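Local coordinates for protein PTHB1 (Homo sapiens, PDB 4YD8) that forms the seven-bladed beta-propeller part of BBS9, a subunit of the BBSome, a coat complex thought to sort specific membrane proteins to primary cilia, at residues 34-39 with 94-99; 157-162 with 180-185; 198-203 with 247-252. All coordinates share one frame; numbering follows the deposited sequence.

Contact 1 of 3, residues 34-39 with 94-99; sequences VDNSGN and TEMLHL
V34 and L97 bring the two backbones closest, their CA atoms 5.9 Å apart, where the loop 34-39 runs past the start of strand 98-102. Just beyond V34 the chain takes a left-handed helical conformation at N36, whose CB is directed toward 94-99. The N36 carboxamide then joins both backbone groups of L97, much as a neighbouring strand would. L97 N donates to N36 OD1 at 2.8 Å, on a lone pair in the carbonyl plane, with an N-H...O angle of 156°. In return N36 ND2 gives a straighter bond to L97 O at 3.0 Å, again on an in-plane lone pair and close to the plane of the amide. Two bonds of opposite direction fix the rotation of this amide and tell its oxygen from its nitrogen. The side chain reaches L97 because CG stands opposite the carbonyl carbon and beside the backbone N (chi1 -63°). A water lies 2.8 Å from V34 O and 2.7 Å from L97 O, placed to donate to either, although it has more acceptors in reach than protons; L97 O can thus be shared between amide and water. On the apolar side, V34 CG2 rests against L99 CB at 4.1 Å. Before the strand, an ST turn shapes the approach of 94-99, with M96 N (selenomethionine) donating to T94 OG1 at 3.0 Å.

Within the propeller the contact joins two successive blades. Loop 34-39 links strands 29-32 and 43-47 of one sheet, while strand 98-102 pairs with 84-88 in the next. V87 of strand 84-88 touches V34, L97 and L99, and I45 of strand 43-47 meets V34 and L99, so both sheets supply side chains to the seam.

Contact 2 of 3, residues 157-162 with 180-185; sequences CIQSMD and PGFLLP
M161 O is met by F182 CZ at 3.5 Å, with the oxygen in the plane of the ring, by P185 CD at 3.6 Å, and by a water that donates to it at 2.8 Å. The same water donates to L183 O, bridging the two backbones where no direct hydrogen bond joins the segments. F182 presents its edge to a second oxygen as well, with CE1 3.4 Å from OE1 of Q159; the slightly positive hydrogen rim of the ring probably suits both oxygens. Here the amide and ring planes stand 65° apart. The ring swings out opposite the backbone N of F182 (chi1 -179°), which carries its edge to these oxygens, and CE2 also packs obliquely on the backbone of D162. The extended side chain of Q159 approaches F182 from the opposite direction and crosses the P185 ring at about a right angle, its OE1 3.6 Å from P185 CB. Its NE2 end is held elsewhere, by G186 O and by N141 OD1. M161, a selenomethionine, bends back so that CE touches P185 CG at 3.9 Å. Replacing F182 by an alanine would probably open a gap between the 161-162 turn and loop 180-185 and strip M161 O and Q159 OE1 of their ring-edge neighbour. The turn itself is braced by S160 OG, which donates to D162 OD1 at 2.6 Å, while D162 OD2 forms a salt bridge with R137.

The contact thus packs the end of strand 155-160 against the linker that leaves strand 172-178, the last of this blade, for strand 188-191 of the next. C140 of the neighbouring strand 139-145 touches both M161 and P185.

Contact 3 of 3, residues 198-203 with 247-252; sequences LTVSSC and EQALDI
V200 and A249 lie on chains that run nearly antiparallel, 165° apart from end to end, with their CA atoms 6.4 Å from each other. This is face-to-face packing between successive blades of the beta-propeller: strand 196-200 belongs to one four-stranded sheet, and 249-255 opens the next. Between them the contact is made by side chains and water. V200 points toward 247-252 and fits its CG2 against A249 CB at 3.5 Å, closer than carbons usually pack. The same methyl meets I252 CD1 at 3.6 Å, and this tip of I252 also touches T199 CA. L198 and I252 both reach V264 of strand 263-268, which extends the apolar layer. Between A249 and I252 the chain turns a corner at a classic beta bulge, where L250 and D251 both face L267.

Toward the loop ends, polar groups take over. The side chain of Q248 folds at chi2 (-64°), bringing its amide over to S202. NE2 donates to S202 O at 2.9 Å, nearly straight and in the amide plane, though tilted 28° from the carbonyl plane. S202 OG in turn is bound by L184 N from the linker before this blade. One water donates to S201 O and Q248 OE1 while accepting from A249 N; a second, 2.8 Å from S202 OG, donates to Q248 OE1 at 3.1 Å.

All three contacts lie in one propeller and follow one another along the chain, each working at a junction between successive blades. Contacts 2 and 3 are neighbours, with centres about 11 Å apart, and they touch directly: L184 N probably donates to S202 OG at 2.9 Å, and L183 CB packs on the same oxygen, so linker 180-185 serves both. Contact 1 stands apart, its centre about 31 Å from that of contact 2 and across the chain's centre from contact 3. No ligand site is involved. G145, critical for protein stability, lies about 11 Å from the side chain of L97 and about 12 Å from that of L198.

Contact 1 of 3, residues 34-39 with 94-99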
loop_
_atom_site.group_PDB
_atom_site.type_symbol
_atom_site.label_atom_id
_atom_site.label_comp_id
_atom_site.label_asym_id
_atom_site.label_seq_id
_atom_site.Cartn_x
_atom_site.Cartn_y
_atom_site.Cartn_z
ATOM N N VAL A 34 3.555 -1.220 -13.473
ATOM C CA VAL A 34 2.154 -1.145 -13.899
ATOM C C VAL A 34 2.013 -1.237 -15.424
ATOM O O VAL A 34 0.950 -1.618 -15.935
ATOM C CB VAL A 34 1.484 0.168 -13.360
ATOM C CG1 VAL A 34 2.074 1.406 -14.034
ATOM C CG2 VAL A 34 -0.045 0.118 -13.523
ATOM N N ASP A 35 3.093 -0.953 -16.154
ATOM C CA ASP A 35 3.048 -1.098 -17.612
ATOM C C ASP A 35 3.696 -2.390 -18.091
ATOM O O ASP A 35 3.989 -2.531 -19.281
ATOM C CB ASP A 35 3.709 0.104 -18.302
ATOM C CG ASP A 35 5.167 0.304 -17.894
ATOM O OD1 ASP A 35 5.697 -0.504 -17.101
ATOM O OD2 ASP A 35 5.793 1.273 -18.390
ATOM N N ASN A 36 3.914 -3.324 -17.166
ATOM C CA ASN A 36 4.445 -4.636 -17.500
ATOM C C ASN A 36 5.714 -4.566 -18.334
ATOM O O ASN A 36 5.878 -5.310 -19.287
ATOM C CB ASN A 36 3.369 -5.441 -18.216
ATOM C CG ASN A 36 2.166 -5.676 -17.300
ATOM O OD1 ASN A 36 2.255 -6.474 -16.370
ATOM N ND2 ASN A 36 1.080 -4.926 -17.505
ATOM N N SER A 37 6.592 -3.651 -17.961
ATOM C CA SER A 37 7.845 -3.471 -18.700
ATOM C C SER A 37 8.797 -4.642 -18.487
ATOM O O SER A 37 8.812 -5.253 -17.418
ATOM C CB SER A 37 8.519 -2.170 -18.275
ATOM O OG SER A 37 8.876 -2.229 -16.909
ATOM N N GLY A 38 9.628 -4.931 -19.487
ATOM C CA GLY A 38 10.530 -6.052 -19.382
ATOM C C GLY A 38 11.725 -5.792 -18.484
ATOM O O GLY A 38 12.339 -6.733 -17.989
ATOM N N ASN A 39 12.070 -4.528 -18.264
ATOM C CA ASN A 39 13.238 -4.246 -17.422
ATOM C C ASN A 39 12.896 -4.336 -15.932
ATOM O O ASN A 39 13.769 -4.238 -15.070
ATOM C CB ASN A 39 13.835 -2.878 -17.754
ATOM C CG ASN A 39 12.853 -1.732 -17.554
ATOM O OD1 ASN A 39 11.886 -1.823 -16.784
ATOM N ND2 ASN A 39 13.103 -0.636 -18.255
ATOM N N THR A 94 -5.392 -13.279 -18.297
ATOM C CA THR A 94 -4.005 -12.813 -18.381
ATOM C C THR A 94 -3.397 -12.644 -16.995
ATOM O O THR A 94 -4.104 -12.412 -16.006
ATOM C CB THR A 94 -3.892 -11.470 -19.148
ATOM O OG1 THR A 94 -2.520 -11.036 -19.172
ATOM C CG2 THR A 94 -4.718 -10.387 -18.483
ATOM N N GLU A 95 -2.077 -12.753 -16.911
ATOM C CA GLU A 95 -1.396 -12.486 -15.653
ATOM C C GLU A 95 -0.712 -11.125 -15.661
ATOM O O GLU A 95 0.000 -10.766 -14.719
ATOM C CB GLU A 95 -0.399 -13.602 -15.335
ATOM C CG GLU A 95 -1.112 -14.891 -14.945
ATOM C CD GLU A 95 -0.215 -15.888 -14.243
ATOM O OE1 GLU A 95 0.324 -15.555 -13.173
ATOM O OE2 GLU A 95 -0.056 -17.010 -14.760
HETATM N N MSE A 96 -0.953 -10.345 -16.708
HETATM C CA MSE A 96 -0.416 -8.987 -16.735
HETATM C C MSE A 96 -0.981 -8.138 -15.589
HETATM O O MSE A 96 -2.133 -8.302 -15.168
HETATM C CB MSE A 96 -0.704 -8.311 -18.075
HETATM C CG MSE A 96 0.166 -8.806 -19.206
HETATM SE SE MSE A 96 0.410 -7.370 -20.488
HETATM C CE MSE A 96 2.181 -7.786 -21.062
ATOM N N LEU A 97 -0.144 -7.248 -15.063
ATOM C CA LEU A 97 -0.589 -6.350 -14.003
ATOM C C LEU A 97 -1.489 -5.260 -14.574
ATOM O O LEU A 97 -1.266 -4.764 -15.685
ATOM C CB LEU A 97 0.603 -5.714 -13.271
ATOM C CG LEU A 97 1.603 -6.707 -12.668
ATOM C CD1 LEU A 97 2.813 -5.982 -12.043
ATOM C CD2 LEU A 97 0.890 -7.583 -11.646
ATOM N N HIS A 98 -2.505 -4.900 -13.796
ATOM C CA HIS A 98 -3.424 -3.814 -14.112
ATOM C C HIS A 98 -3.605 -2.911 -12.888
ATOM O O HIS A 98 -3.300 -3.304 -11.769
ATOM C CB HIS A 98 -4.788 -4.352 -14.555
ATOM C CG HIS A 98 -4.766 -4.996 -15.900
ATOM N ND1 HIS A 98 -4.233 -6.253 -16.118
ATOM C CD2 HIS A 98 -5.191 -4.555 -17.108
ATOM C CE1 HIS A 98 -4.341 -6.555 -17.397
ATOM N NE2 HIS A 98 -4.911 -5.540 -18.026
ATOM N N LEU A 99 -4.115 -1.709 -13.126
ATOM C CA LEU A 99 -4.308 -0.695 -12.084
ATOM C C LEU A 99 -5.744 -0.730 -11.598
ATOM O O LEU A 99 -6.661 -0.625 -12.412
ATOM C CB LEU A 99 -4.005 0.693 -12.630
ATOM C CG LEU A 99 -4.272 1.885 -11.696
ATOM C CD1 LEU A 99 -3.376 1.841 -10.473
ATOM C CD2 LEU A 99 -4.117 3.208 -12.425
HETATM O O HOH W 1 -1.448 -2.472 -17.154
#

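Contact 2 of 3, residues 157-162 with 180-185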
loop_
_atom_site.group_PDB
_atom_site.type_symbol
_atom_site.label_atom_id
_atom_site.label_comp_id
_atom_site.label_asym_id
_atom_site.label_seq_id
_atom_site.Cartn_x
_atom_site.Cartn_y
_atom_site.Cartn_z
ATOM N N CYS A 157 -11.223 -7.233 -2.635
ATOM C CA CYS A 157 -12.205 -7.125 -1.555
ATOM C C CYS A 157 -12.242 -5.683 -1.101
ATOM O O CYS A 157 -11.211 -5.115 -0.724
ATOM C CB CYS A 157 -11.846 -8.034 -0.388
ATOM S SG CYS A 157 -12.960 -7.793 1.046
ATOM N N ILE A 158 -13.425 -5.081 -1.154
ATOM C CA ILE A 158 -13.596 -3.694 -0.752
ATOM C C ILE A 158 -14.396 -3.651 0.550
ATOM O O ILE A 158 -15.454 -4.264 0.640
ATOM C CB ILE A 158 -14.337 -2.875 -1.843
ATOM C CG1 ILE A 158 -13.534 -2.829 -3.156
ATOM C CG2 ILE A 158 -14.642 -1.457 -1.360
ATOM C CD1 ILE A 158 -14.376 -2.307 -4.326
ATOM N N GLN A 159 -13.877 -2.949 1.552
ATOM C CA GLN A 159 -14.634 -2.705 2.771
ATOM C C GLN A 159 -15.456 -1.430 2.626
ATOM O O GLN A 159 -14.899 -0.370 2.313
ATOM C CB GLN A 159 -13.696 -2.592 3.984
ATOM C CG GLN A 159 -14.473 -2.322 5.301
ATOM C CD GLN A 159 -13.557 -2.181 6.503
ATOM O OE1 GLN A 159 -13.957 -2.449 7.634
ATOM N NE2 GLN A 159 -12.318 -1.747 6.265
ATOM N N SER A 160 -16.772 -1.515 2.864
ATOM C CA SER A 160 -17.615 -0.335 2.793
ATOM C C SER A 160 -17.484 0.485 4.071
ATOM O O SER A 160 -16.993 -0.012 5.083
ATOM C CB SER A 160 -19.085 -0.723 2.578
ATOM O OG SER A 160 -19.614 -1.325 3.748
HETATM N N MSE A 161 -17.937 1.733 4.032
HETATM C CA MSE A 161 -17.907 2.576 5.225
HETATM C C MSE A 161 -18.720 1.956 6.359
HETATM O O MSE A 161 -18.375 2.139 7.520
HETATM C CB MSE A 161 -18.429 3.990 4.925
HETATM C CG MSE A 161 -17.506 4.806 4.008
HETATM SE SE MSE A 161 -15.767 5.199 4.837
HETATM C CE MSE A 161 -16.359 5.778 6.602
ATOM N N ASP A 162 -19.774 1.205 6.031
ATOM C CA ASP A 162 -20.611 0.629 7.084
ATOM C C ASP A 162 -20.283 -0.847 7.343
ATOM O O ASP A 162 -21.030 -1.548 8.014
ATOM C CB ASP A 162 -22.118 0.828 6.778
ATOM C CG ASP A 162 -22.623 0.023 5.574
ATOM O OD1 ASP A 162 -21.831 -0.488 4.760
ATOM O OD2 ASP A 162 -23.861 -0.086 5.438
ATOM N N PRO A 180 -19.150 -8.516 11.884
ATOM C CA PRO A 180 -19.690 -8.338 13.233
ATOM C C PRO A 180 -18.729 -7.509 14.091
ATOM O O PRO A 180 -17.545 -7.362 13.730
ATOM C CB PRO A 180 -19.815 -9.773 13.745
ATOM C CG PRO A 180 -18.671 -10.485 13.077
ATOM C CD PRO A 180 -18.498 -9.829 11.719
ATOM N N GLY A 181 -19.241 -6.954 15.186
ATOM C CA GLY A 181 -18.439 -6.181 16.122
ATOM C C GLY A 181 -17.865 -4.936 15.477
ATOM O O GLY A 181 -16.738 -4.508 15.787
ATOM N N PHE A 182 -18.644 -4.359 14.564
ATOM C CA PHE A 182 -18.170 -3.275 13.708
ATOM C C PHE A 182 -18.657 -1.923 14.188
ATOM O O PHE A 182 -19.824 -1.771 14.520
ATOM C CB PHE A 182 -18.632 -3.497 12.259
ATOM C CG PHE A 182 -18.159 -2.433 11.294
ATOM C CD1 PHE A 182 -16.924 -2.554 10.653
ATOM C CD2 PHE A 182 -18.948 -1.325 11.015
ATOM C CE1 PHE A 182 -16.487 -1.578 9.765
ATOM C CE2 PHE A 182 -18.512 -0.348 10.134
ATOM C CZ PHE A 182 -17.280 -0.476 9.508
ATOM N N LEU A 183 -17.781 -0.925 14.183
ATOM C CA LEU A 183 -18.208 0.439 14.478
ATOM C C LEU A 183 -17.716 1.383 13.374
ATOM O O LEU A 183 -18.513 1.880 12.576
ATOM C CB LEU A 183 -17.692 0.866 15.850
ATOM C CG LEU A 183 -18.245 2.139 16.462
ATOM C CD1 LEU A 183 -19.727 1.978 16.777
ATOM C CD2 LEU A 183 -17.454 2.491 17.718
ATOM N N LEU A 184 -16.404 1.618 13.336
ATOM C CA LEU A 184 -15.753 2.351 12.238
ATOM C C LEU A 184 -14.777 1.444 11.470
ATOM O O LEU A 184 -14.154 0.557 12.051
ATOM C CB LEU A 184 -15.004 3.578 12.773
ATOM C CG LEU A 184 -15.821 4.687 13.448
ATOM C CD1 LEU A 184 -14.909 5.810 13.907
ATOM C CD2 LEU A 184 -16.906 5.234 12.518
ATOM N N PRO A 185 -14.639 1.667 10.156
ATOM C CA PRO A 185 -13.816 0.757 9.356
ATOM C C PRO A 185 -12.319 0.896 9.653
ATOM O O PRO A 185 -11.784 2.009 9.677
ATOM C CB PRO A 185 -14.132 1.166 7.908
ATOM C CG PRO A 185 -14.591 2.572 7.992
ATOM C CD PRO A 185 -15.294 2.705 9.336
HETATM O O HOH W 2 -18.800 3.409 9.956
#

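Contact 3 of 3, residues 198-203 with 247-252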
loop_
_atom_site.group_PDB
_atom_site.type_symbol
_atom_site.label_atom_id
_atom_site.label_comp_id
_atom_site.label_asym_id
_atom_site.label_seq_id
_atom_site.Cartn_x
_atom_site.Cartn_y
_atom_site.Cartn_z
ATOM N N LEU A 198 -7.700 -9.683 7.250
ATOM C CA LEU A 198 -7.372 -9.132 8.563
ATOM C C LEU A 198 -7.841 -7.690 8.653
ATOM O O LEU A 198 -7.710 -6.916 7.700
ATOM C CB LEU A 198 -5.852 -9.229 8.826
ATOM C CG LEU A 198 -5.458 -10.650 9.250
ATOM C CD1 LEU A 198 -5.368 -11.629 8.074
ATOM C CD2 LEU A 198 -4.191 -10.642 10.022
ATOM N N THR A 199 -8.412 -7.326 9.793
ATOM C CA THR A 199 -8.731 -5.937 10.024
ATOM C C THR A 199 -8.545 -5.626 11.505
ATOM O O THR A 199 -8.186 -6.511 12.284
ATOM C CB THR A 199 -10.164 -5.594 9.560
ATOM O OG1 THR A 199 -10.356 -4.174 9.606
ATOM C CG2 THR A 199 -11.223 -6.296 10.443
ATOM N N VAL A 200 -8.712 -4.361 11.878
ATOM C CA VAL A 200 -8.726 -3.991 13.292
ATOM C C VAL A 200 -9.975 -3.166 13.579
ATOM O O VAL A 200 -10.238 -2.176 12.897
ATOM C CB VAL A 200 -7.500 -3.187 13.711
ATOM C CG1 VAL A 200 -7.421 -3.111 15.244
ATOM C CG2 VAL A 200 -6.208 -3.800 13.115
ATOM N N SER A 201 -10.727 -3.565 14.596
ATOM C CA SER A 201 -12.011 -2.933 14.882
ATOM C C SER A 201 -11.860 -1.721 15.789
ATOM O O SER A 201 -10.792 -1.479 16.350
ATOM C CB SER A 201 -12.969 -3.930 15.543
ATOM O OG SER A 201 -12.484 -4.277 16.828
ATOM N N SER A 202 -12.951 -0.983 15.971
ATOM C CA SER A 202 -12.924 0.185 16.844
ATOM C C SER A 202 -12.724 -0.170 18.310
ATOM O O SER A 202 -12.245 0.656 19.084
ATOM C CB SER A 202 -14.211 0.998 16.683
ATOM O OG SER A 202 -14.280 1.539 15.380
ATOM N N CYS A 203 -13.068 -1.389 18.703
ATOM C CA CYS A 203 -12.812 -1.769 20.086
ATOM C C CYS A 203 -11.440 -2.456 20.203
ATOM O O CYS A 203 -11.167 -3.197 21.151
ATOM C CB CYS A 203 -13.952 -2.649 20.639
ATOM S SG CYS A 203 -14.223 -4.196 19.768
ATOM N N GLU A 247 -5.260 -0.489 21.561
ATOM C CA GLU A 247 -5.115 0.826 20.940
ATOM C C GLU A 247 -5.678 0.780 19.537
ATOM O O GLU A 247 -5.875 -0.303 18.992
ATOM C CB GLU A 247 -3.634 1.251 20.894
ATOM C CG GLU A 247 -2.794 0.366 19.993
ATOM C CD GLU A 247 -1.305 0.595 20.199
ATOM O OE1 GLU A 247 -0.776 0.205 21.271
ATOM O OE2 GLU A 247 -0.672 1.192 19.303
ATOM N N GLN A 248 -5.911 1.944 18.940
ATOM C CA GLN A 248 -6.383 1.997 17.558
ATOM C C GLN A 248 -5.239 1.685 16.595
ATOM O O GLN A 248 -4.089 2.072 16.833
ATOM C CB GLN A 248 -6.991 3.367 17.235
ATOM C CG GLN A 248 -8.188 3.745 18.106
ATOM C CD GLN A 248 -9.392 2.822 17.915
ATOM O OE1 GLN A 248 -9.687 2.369 16.803
ATOM N NE2 GLN A 248 -10.106 2.561 19.004
ATOM N N ALA A 249 -5.554 0.972 15.519
ATOM C CA ALA A 249 -4.561 0.681 14.477
ATOM C C ALA A 249 -4.584 1.707 13.350
ATOM O O ALA A 249 -5.650 2.145 12.918
ATOM C CB ALA A 249 -4.790 -0.709 13.908
ATOM N N LEU A 250 -3.397 2.075 12.877
ATOM C CA LEU A 250 -3.261 2.943 11.709
ATOM C C LEU A 250 -3.213 2.146 10.404
ATOM O O LEU A 250 -3.746 2.575 9.376
ATOM C CB LEU A 250 -1.994 3.799 11.829
ATOM C CG LEU A 250 -1.960 4.853 12.939
ATOM C CD1 LEU A 250 -0.612 5.563 12.964
ATOM C CD2 LEU A 250 -3.086 5.857 12.752
ATOM N N ASP A 251 -2.558 0.994 10.442
ATOM C CA ASP A 251 -2.328 0.235 9.225
ATOM C C ASP A 251 -2.021 -1.217 9.564
ATOM O O ASP A 251 -1.616 -1.530 10.692
ATOM C CB ASP A 251 -1.164 0.871 8.424
ATOM C CG ASP A 251 -1.173 0.483 6.952
ATOM O OD1 ASP A 251 -2.153 -0.155 6.513
ATOM O OD2 ASP A 251 -0.210 0.845 6.222
ATOM N N ILE A 252 -2.236 -2.093 8.584
ATOM C CA ILE A 252 -1.809 -3.489 8.643
ATOM C C ILE A 252 -1.066 -3.813 7.361
ATOM O O ILE A 252 -1.476 -3.386 6.286
ATOM C CB ILE A 252 -2.983 -4.479 8.754
ATOM C CG1 ILE A 252 -3.841 -4.201 9.967
ATOM C CG2 ILE A 252 -2.483 -5.931 8.800
ATOM C CD1 ILE A 252 -5.212 -4.853 9.821
HETATM O O HOH W 3 -8.526 0.363 15.391
HETATM O O HOH W 4 -11.827 2.611 14.631
#